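Local coordinates for protein glypican-1 (Homo sapiens, PDB 4YWT) that carries heparan sulfate chains at the cell surface, through which it binds collagen and takes part in Schwann cell myelination, at residues A[200-204]-A[322-327]; A[270-276]-A[423-429]; A[280-284]-A[431-435]. The protein carries 3 engineered substitutions. All coordinates share one frame; numbering follows the deposited sequence.

Contact 1 of 3, residues A[200-204]-A[322-327]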
loop_
_atom_site.group_PDB
_atom_site.type_symbol
_atom_site.label_atom_id
_atom_site.label_comp_id
_atom_site.label_asym_id
_atom_site.label_seq_id
_atom_site.Cartn_x
_atom_site.Cartn_y
_atom_site.Cartn_z
ATOM N N PRO A 200 -13.314 -36.374 -21.352
ATOM C CA PRO A 200 -14.774 -36.351 -21.476
ATOM C C PRO A 200 -15.353 -34.955 -21.268
ATOM O O PRO A 200 -16.390 -34.637 -21.848
ATOM C CB PRO A 200 -15.236 -37.304 -20.368
ATOM C CG PRO A 200 -14.131 -37.291 -19.372
ATOM C CD PRO A 200 -12.873 -37.138 -20.171
ATOM N N PHE A 201 -14.695 -34.138 -20.451
ATOM C CA PHE A 201 -15.164 -32.781 -20.186
ATOM C C PHE A 201 -14.560 -31.767 -21.156
ATOM O O PHE A 201 -14.807 -30.565 -21.040
ATOM C CB PHE A 201 -14.841 -32.366 -18.750
ATOM C CG PHE A 201 -15.620 -33.116 -17.707
ATOM C CD1 PHE A 201 -16.998 -33.000 -17.633
ATOM C CD2 PHE A 201 -14.970 -33.915 -16.781
ATOM C CE1 PHE A 201 -17.715 -33.683 -16.667
ATOM C CE2 PHE A 201 -15.681 -34.599 -15.812
ATOM C CZ PHE A 201 -17.054 -34.484 -15.755
ATOM N N GLY A 202 -13.764 -32.250 -22.103
ATOM C CA GLY A 202 -13.121 -31.379 -23.070
ATOM C C GLY A 202 -11.885 -30.698 -22.512
ATOM O O GLY A 202 -11.168 -31.268 -21.688
ATOM N N GLU A 203 -11.635 -29.473 -22.962
ATOM C CA GLU A 203 -10.451 -28.727 -22.547
ATOM C C GLU A 203 -10.736 -27.850 -21.333
ATOM O O GLU A 203 -9.825 -27.255 -20.758
ATOM C CB GLU A 203 -9.934 -27.859 -23.698
ATOM C CG GLU A 203 -10.355 -28.333 -25.079
ATOM C CD GLU A 203 -9.825 -27.438 -26.184
ATOM O OE1 GLU A 203 -8.641 -27.582 -26.554
ATOM O OE2 GLU A 203 -10.593 -26.586 -26.680
ATOM N N ALA A 204 -12.008 -27.778 -20.953
ATOM C CA ALA A 204 -12.451 -26.901 -19.870
ATOM C C ALA A 204 -11.771 -27.154 -18.511
ATOM O O ALA A 204 -11.443 -26.193 -17.816
ATOM C CB ALA A 204 -13.968 -26.992 -19.720
ATOM N N GLU A 322 -19.203 -25.247 -19.886
ATOM C CA GLU A 322 -18.578 -25.753 -21.103
ATOM C C GLU A 322 -18.145 -27.209 -20.923
ATOM O O GLU A 322 -18.293 -28.033 -21.835
ATOM C CB GLU A 322 -17.384 -24.881 -21.498
ATOM C CG GLU A 322 -16.725 -25.290 -22.807
ATOM C CD GLU A 322 -15.894 -24.177 -23.415
ATOM O OE1 GLU A 322 -16.383 -23.028 -23.463
ATOM O OE2 GLU A 322 -14.755 -24.451 -23.849
ATOM N N ALA A 323 -17.627 -27.522 -19.739
ATOM C CA ALA A 323 -17.224 -28.888 -19.417
ATOM C C ALA A 323 -18.419 -29.837 -19.435
ATOM O O ALA A 323 -18.337 -30.946 -19.974
ATOM C CB ALA A 323 -16.541 -28.933 -18.066
ATOM N N ILE A 324 -19.528 -29.396 -18.849
ATOM C CA ILE A 324 -20.731 -30.222 -18.801
ATOM C C ILE A 324 -21.318 -30.440 -20.199
ATOM O O ILE A 324 -21.675 -31.568 -20.557
ATOM C CB ILE A 324 -21.794 -29.604 -17.873
ATOM C CG1 ILE A 324 -21.322 -29.686 -16.419
ATOM C CG2 ILE A 324 -23.125 -30.323 -18.024
ATOM C CD1 ILE A 324 -22.300 -29.111 -15.419
ATOM N N ASN A 325 -21.406 -29.367 -20.983
ATOM C CA ASN A 325 -21.819 -29.479 -22.382
ATOM C C ASN A 325 -20.959 -30.492 -23.135
ATOM O O ASN A 325 -21.475 -31.373 -23.842
ATOM C CB ASN A 325 -21.745 -28.118 -23.079
ATOM C CG ASN A 325 -23.038 -27.332 -22.971
ATOM O OD1 ASN A 325 -24.027 -27.652 -23.631
ATOM N ND2 ASN A 325 -23.035 -26.294 -22.143
ATOM N N ALA A 326 -19.645 -30.363 -22.963
ATOM C CA ALA A 326 -18.689 -31.281 -23.571
ATOM C C ALA A 326 -18.982 -32.729 -23.184
ATOM O O ALA A 326 -19.020 -33.611 -24.046
ATOM C CB ALA A 326 -17.271 -30.906 -23.175
ATOM N N LEU A 327 -19.196 -32.966 -21.890
ATOM C CA LEU A 327 -19.518 -34.307 -21.413
ATOM C C LEU A 327 -20.769 -34.846 -22.090
ATOM O O LEU A 327 -20.787 -35.984 -22.566
ATOM C CB LEU A 327 -19.713 -34.324 -19.897
ATOM C CG LEU A 327 -20.076 -35.718 -19.377
ATOM C CD1 LEU A 327 -18.854 -36.628 -19.365
ATOM C CD2 LEU A 327 -20.726 -35.659 -18.008
#
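With chi1 at -68°, Phe201 sets its CG anti to the carbonyl carbon, while Leu327 has its CG anti to the backbone N (chi1 179°), and on these backbones the two side chains run alongside each other in the same direction. Phe201 CD1 lies 3.8 Å from Leu327 CB, and farther out CE1 reaches Leu327 CD2, an apolar match that suits a large flat ring beside a branched chain. The carbonyl oxygen of Ala323 comes in at the ring's edge, in its plane, 3.4 Å from Phe201 CD1, even as it accepts the helix bond from Leu327 N. The arrangement is a loop laid along one flank of a helix in the elongated, mainly helical glypican fold: 200-204 leads into helix 204-236, and 322-327 belongs to helix 316-328. Helix 158-177 adds Trp166, Leu170 and Leu173 against Phe201. No conventional hydrogen bond joins the segments. Instead, backbone carbonyls rest on helix CA-H groups, Ala323 CA lying 3.4 Å from Phe201 O (155° at the hydrogen) and Leu327 CA 3.2 Å from Pro200 O. Small residues permit this closeness: Ala326 CB sits 3.3 Å from Phe201 O, and Ala204 CB meets Ala323 CB at 3.6 Å. Gly202 turns the loop at positive phi, its backbone lying close to Ala326 CB, a place that suits glycine, and the ring carbon CB of Pro200 touches Leu327 CD1 at 3.8 Å.

Contact 2 of 3, residues A[270-276]-A[423-429]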
loop_
_atom_site.group_PDB
_atom_site.type_symbol
_atom_site.label_atom_id
_atom_site.label_comp_id
_atom_site.label_asym_id
_atom_site.label_seq_id
_atom_site.Cartn_x
_atom_site.Cartn_y
_atom_site.Cartn_z
ATOM N N TYR A 270 17.390 24.585 2.858
ATOM C CA TYR A 270 17.626 24.519 4.296
ATOM C C TYR A 270 16.603 23.585 4.947
ATOM O O TYR A 270 16.959 22.591 5.594
ATOM C CB TYR A 270 17.553 25.927 4.900
ATOM C CG TYR A 270 17.752 26.012 6.398
ATOM C CD1 TYR A 270 18.508 25.067 7.081
ATOM C CD2 TYR A 270 17.183 27.048 7.128
ATOM C CE1 TYR A 270 18.684 25.150 8.451
ATOM C CE2 TYR A 270 17.353 27.138 8.496
ATOM C CZ TYR A 270 18.104 26.188 9.152
ATOM O OH TYR A 270 18.275 26.277 10.515
ATOM N N CYS A 271 15.330 23.918 4.753
ATOM C CA CYS A 271 14.214 23.110 5.232
ATOM C C CYS A 271 14.355 21.651 4.805
ATOM O O CYS A 271 14.095 20.733 5.587
ATOM C CB CYS A 271 12.893 23.688 4.715
ATOM S SG CYS A 271 11.405 22.797 5.222
ATOM N N ARG A 272 14.780 21.449 3.563
ATOM C CA ARG A 272 14.904 20.110 3.008
ATOM C C ARG A 272 16.042 19.325 3.647
ATOM O O ARG A 272 15.910 18.129 3.878
ATOM C CB ARG A 272 15.094 20.176 1.494
ATOM C CG ARG A 272 13.826 19.865 0.722
ATOM C CD ARG A 272 13.821 20.533 -0.636
ATOM N NE ARG A 272 12.593 21.293 -0.850
ATOM C CZ ARG A 272 12.396 22.125 -1.867
ATOM N NH1 ARG A 272 11.246 22.773 -1.982
ATOM N NH2 ARG A 272 13.349 22.308 -2.769
ATOM N N ASN A 273 17.156 19.991 3.933
ATOM C CA ASN A 273 18.245 19.324 4.636
ATOM C C ASN A 273 17.831 18.967 6.055
ATOM O O ASN A 273 18.133 17.872 6.546
ATOM C CB ASN A 273 19.502 20.190 4.648
ATOM C CG ASN A 273 20.438 19.866 3.503
ATOM O OD1 ASN A 273 20.106 19.071 2.626
ATOM N ND2 ASN A 273 21.618 20.472 3.509
ATOM N N VAL A 274 17.121 19.886 6.705
ATOM C CA VAL A 274 16.619 19.627 8.050
ATOM C C VAL A 274 15.702 18.405 8.078
ATOM O O VAL A 274 15.917 17.481 8.864
ATOM C CB VAL A 274 15.856 20.836 8.619
ATOM C CG1 VAL A 274 15.190 20.468 9.937
ATOM C CG2 VAL A 274 16.796 22.018 8.803
ATOM N N LEU A 275 14.693 18.391 7.212
ATOM C CA LEU A 275 13.733 17.290 7.209
ATOM C C LEU A 275 14.354 15.978 6.732
ATOM O O LEU A 275 13.974 14.907 7.200
ATOM C CB LEU A 275 12.513 17.636 6.354
ATOM C CG LEU A 275 11.632 18.759 6.910
ATOM C CD1 LEU A 275 10.301 18.817 6.179
ATOM C CD2 LEU A 275 11.416 18.585 8.407
ATOM N N LYS A 276 15.310 16.061 5.810
ATOM C CA LYS A 276 16.050 14.874 5.387
ATOM C C LYS A 276 16.851 14.317 6.553
ATOM O O LYS A 276 17.039 13.106 6.662
ATOM C CB LYS A 276 16.976 15.182 4.210
ATOM C CG LYS A 276 16.297 15.101 2.852
ATOM C CD LYS A 276 17.274 15.382 1.724
ATOM C CE LYS A 276 16.592 15.280 0.371
ATOM N NZ LYS A 276 17.564 15.037 -0.732
ATOM N N TYR A 423 20.944 30.507 1.225
ATOM C CA TYR A 423 21.435 29.284 1.852
ATOM C C TYR A 423 22.324 28.510 0.884
ATOM O O TYR A 423 21.851 27.941 -0.099
ATOM C CB TYR A 423 20.256 28.427 2.317
ATOM C CG TYR A 423 20.608 27.084 2.915
ATOM C CD1 TYR A 423 20.945 26.965 4.257
ATOM C CD2 TYR A 423 20.567 25.927 2.145
ATOM C CE1 TYR A 423 21.252 25.735 4.812
ATOM C CE2 TYR A 423 20.873 24.693 2.691
ATOM C CZ TYR A 423 21.214 24.603 4.024
ATOM O OH TYR A 423 21.518 23.377 4.572
ATOM N N LEU A 424 23.619 28.506 1.179
ATOM C CA LEU A 424 24.626 27.867 0.335
ATOM C C LEU A 424 24.608 26.326 0.265
ATOM O O LEU A 424 24.623 25.777 -0.837
ATOM C CB LEU A 424 26.019 28.334 0.770
ATOM C CG LEU A 424 26.288 29.823 0.550
ATOM C CD1 LEU A 424 27.677 30.202 1.037
ATOM C CD2 LEU A 424 26.109 30.185 -0.918
ATOM N N PRO A 425 24.592 25.628 1.425
ATOM C CA PRO A 425 24.863 24.179 1.417
ATOM C C PRO A 425 24.007 23.348 0.462
ATOM O O PRO A 425 22.841 23.662 0.223
ATOM C CB PRO A 425 24.571 23.766 2.864
ATOM C CG PRO A 425 24.818 24.989 3.655
ATOM C CD PRO A 425 24.321 26.107 2.794
ATOM N N GLU A 426 24.607 22.289 -0.076
ATOM C CA GLU A 426 23.918 21.379 -0.985
ATOM C C GLU A 426 22.879 20.539 -0.260
ATOM O O GLU A 426 23.043 20.214 0.917
ATOM C CB GLU A 426 24.921 20.455 -1.681
ATOM C CG GLU A 426 25.303 20.869 -3.094
ATOM C CD GLU A 426 24.135 20.833 -4.063
ATOM O OE1 GLU A 426 23.118 20.172 -3.761
ATOM O OE2 GLU A 426 24.237 21.468 -5.133
ATOM N N VAL A 427 21.809 20.191 -0.968
ATOM C CA VAL A 427 20.807 19.286 -0.427
ATOM C C VAL A 427 21.396 17.887 -0.295
ATOM O O VAL A 427 22.010 17.373 -1.229
ATOM C CB VAL A 427 19.542 19.236 -1.306
ATOM C CG1 VAL A 427 18.482 18.353 -0.663
ATOM C CG2 VAL A 427 18.998 20.639 -1.528
ATOM N N MET A 428 21.220 17.283 0.875
ATOM C CA MET A 428 21.733 15.945 1.136
ATOM C C MET A 428 20.993 14.891 0.325
ATOM O O MET A 428 19.886 15.126 -0.158
ATOM C CB MET A 428 21.634 15.614 2.626
ATOM C CG MET A 428 22.409 16.552 3.547
ATOM S SD MET A 428 24.163 16.145 3.708
ATOM C CE MET A 428 24.878 17.006 2.309
ATOM N N GLY A 429 21.624 13.733 0.165
ATOM C CA GLY A 429 20.958 12.585 -0.418
ATOM C C GLY A 429 19.963 12.006 0.572
ATOM O O GLY A 429 19.866 12.465 1.710
#
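The Tyr423 ring is held between Tyr270 on one face and Pro425 on the other. Tyr270 CB sits 3.6 Å from the ring centroid in a CH-pi contact, close to the ring normal, and Pro425 CD lies over the centre of the opposite face. The two tyrosine rings are near parallel, at 26°, but so far slid apart, with centroids 5.2 Å from each other, that they barely overlap. At the hydroxyl edge of Tyr423 stands Asn273, its amide plane almost perpendicular to the ring; Asn273 ND2 gives Tyr423 OH a weak bond of 3.1 Å, and the hydroxyl is also hydrogen-bonded to Glu440.

Asparagine suits this helix position because one flat group both donates and accepts. Asn273 ND2 reaches Glu426 O at 3.0 Å, with that oxygen near the amide plane, and Asn273 OD1 receives Met428 N at 2.7 Å, so the amide bridges the backbone on both flanks of Val427. One turn on, Lys276 extends beyond CG and carries NZ past Val427 CG1, at 3.4 Å, to Met428 O; the modelled separation there is too short to trust in detail.

Helix 268-278 is itself tied to helix 391-404 by the Cys271-Cys400 disulfide. The two backbone bonds to Asn273 probably fix the amide's flip and hold the chain on either side of Val427 against the helix.

Contact 3 of 3, residues A[280-284]-A[431-435]; sequences ANQAD and GLANQ
Gly431 opens its segment against the end of the short helix 280-283, its N lying 3.9 Å from Ala283 CB and its CA 3.5 Å from Asp284 OD1. Its positive phi and its closeness to Asp284 OD1 suit glycine. The carbonyl of Gly431 is used within the segment, taking a 3.2 Å bond from Gln435 NE2, the oxygen lying close to the plane of the glutamine amide.

Leu432 follows with the single hydrogen bond across the contact: its N meets Asp284 OD1 at 3.2 Å, nearly straight at 163° but from above the carboxylate plane. The other carboxylate oxygen, Asp284 OD2, rests on Leu432 CB. With CG anti to the backbone N (chi1 -170°), the leucine chain runs alongside Asn281, its CD1 3.9 Å from Asn281 ND2 and also touching Ala280 CB. A small residue at Ala280 lets the backbone in closely, its CB lying 3.6 Å from Leu432 CA.

The chain then turns through the 3-10 segment 433-435, which brings Gln435 back so that its CG meets Ala280 CB at 3.6 Å; its OE1 is bonded to Asn438.

Leu432 also packs on Val443 and Pro448, and Asn281 OD1 accepts from Asp449 N. The contact thus sets the short helix 280-283, which falls between helices 268-278 and 286-299 in the chain, against the long connection from strand 420-421 to helix 450-471.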
loop_
_atom_site.group_PDB
_atom_site.type_symbol
_atom_site.label_atom_id
_atom_site.label_comp_id
_atom_site.label_asym_id
_atom_site.label_seq_id
_atom_site.Cartn_x
_atom_site.Cartn_y
_atom_site.Cartn_z
ATOM N N ALA A 280 15.308 10.490 8.003
ATOM C CA ALA A 280 16.234 9.585 7.331
ATOM C C ALA A 280 15.794 8.126 7.461
ATOM O O ALA A 280 15.778 7.372 6.476
ATOM C CB ALA A 280 17.634 9.767 7.889
ATOM N N ASN A 281 15.441 7.739 8.683
ATOM C CA ASN A 281 14.989 6.380 8.956
ATOM C C ASN A 281 13.776 6.014 8.117
ATOM O O ASN A 281 13.730 4.938 7.525
ATOM C CB ASN A 281 14.673 6.206 10.442
ATOM C CG ASN A 281 15.917 5.994 11.278
ATOM O OD1 ASN A 281 16.467 4.895 11.325
ATOM N ND2 ASN A 281 16.371 7.051 11.941
ATOM N N GLN A 282 12.800 6.918 8.064
ATOM C CA GLN A 282 11.628 6.724 7.221
ATOM C C GLN A 282 12.042 6.594 5.760
ATOM O O GLN A 282 11.455 5.823 5.003
ATOM C CB GLN A 282 10.636 7.882 7.385
ATOM C CG GLN A 282 9.946 7.945 8.739
ATOM C CD GLN A 282 10.735 8.736 9.767
ATOM O OE1 GLN A 282 11.925 8.996 9.591
ATOM N NE2 GLN A 282 10.068 9.128 10.847
ATOM N N ALA A 283 13.068 7.349 5.375
ATOM C CA ALA A 283 13.546 7.349 3.998
ATOM C C ALA A 283 14.292 6.061 3.651
ATOM O O ALA A 283 14.484 5.746 2.476
ATOM C CB ALA A 283 14.437 8.559 3.750
ATOM N N ASP A 284 14.715 5.316 4.668
ATOM C CA ASP A 284 15.360 4.026 4.416
ATOM C C ASP A 284 14.391 2.967 3.870
ATOM O O ASP A 284 14.822 1.936 3.355
ATOM C CB ASP A 284 16.031 3.505 5.686
ATOM C CG ASP A 284 17.417 4.088 5.892
ATOM O OD1 ASP A 284 18.006 4.591 4.912
ATOM O OD2 ASP A 284 17.921 4.034 7.033
ATOM N N GLY A 431 18.236 8.948 2.936
ATOM C CA GLY A 431 18.599 7.779 3.717
ATOM C C GLY A 431 19.507 8.089 4.890
ATOM O O GLY A 431 20.192 9.110 4.902
ATOM N N LEU A 432 19.498 7.199 5.878
ATOM C CA LEU A 432 20.241 7.397 7.119
ATOM C C LEU A 432 21.726 7.637 6.883
ATOM O O LEU A 432 22.288 8.611 7.383
ATOM C CB LEU A 432 20.056 6.190 8.042
ATOM C CG LEU A 432 20.576 6.342 9.473
ATOM C CD1 LEU A 432 19.823 7.446 10.192
ATOM C CD2 LEU A 432 20.447 5.029 10.225
ATOM N N ALA A 433 22.350 6.750 6.113
ATOM C CA ALA A 433 23.786 6.817 5.854
ATOM C C ALA A 433 24.197 8.155 5.244
ATOM O O ALA A 433 25.252 8.697 5.576
ATOM C CB ALA A 433 24.212 5.672 4.946
ATOM N N ASN A 434 23.356 8.688 4.365
ATOM C CA ASN A 434 23.648 9.947 3.687
ATOM C C ASN A 434 23.565 11.175 4.592
ATOM O O ASN A 434 23.856 12.288 4.156
ATOM C CB ASN A 434 22.704 10.134 2.498
ATOM C CG ASN A 434 23.135 9.344 1.283
ATOM O OD1 ASN A 434 24.326 9.231 0.994
ATOM N ND2 ASN A 434 22.166 8.790 0.561
ATOM N N GLN A 435 23.174 10.976 5.846
ATOM C CA GLN A 435 23.011 12.089 6.775
ATOM C C GLN A 435 24.175 12.226 7.748
ATOM O O GLN A 435 24.104 13.010 8.695
ATOM C CB GLN A 435 21.708 11.940 7.563
ATOM C CG GLN A 435 20.485 11.711 6.701
ATOM C CD GLN A 435 20.360 12.725 5.583
ATOM O OE1 GLN A 435 20.551 13.925 5.790
ATOM N NE2 GLN A 435 20.038 12.246 4.385
#

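From the N terminus, the chain first meets 200-204, whose partner 322-327 closes the loop of contact 1 across 117 residues. Inside that loop lie 270-276 and 280-284, the first halves of contacts 2 and 3; their partners, 423-429 and 431-435, come after it. Each of these two contacts closes a 146-residue loop, both cross contact 1, and they cross each other, so none nests. Contacts 2 and 3 are continuous in space, touching where Gln435 meets Lys276, Met428 and Gly429, and together lay one connection along consecutive helices 268-278 and 280-283. Contact 1, its centre 58 Å or more away, ties the loop before helix 204-236 to helix 316-328, on the opposite side of the chain's centre.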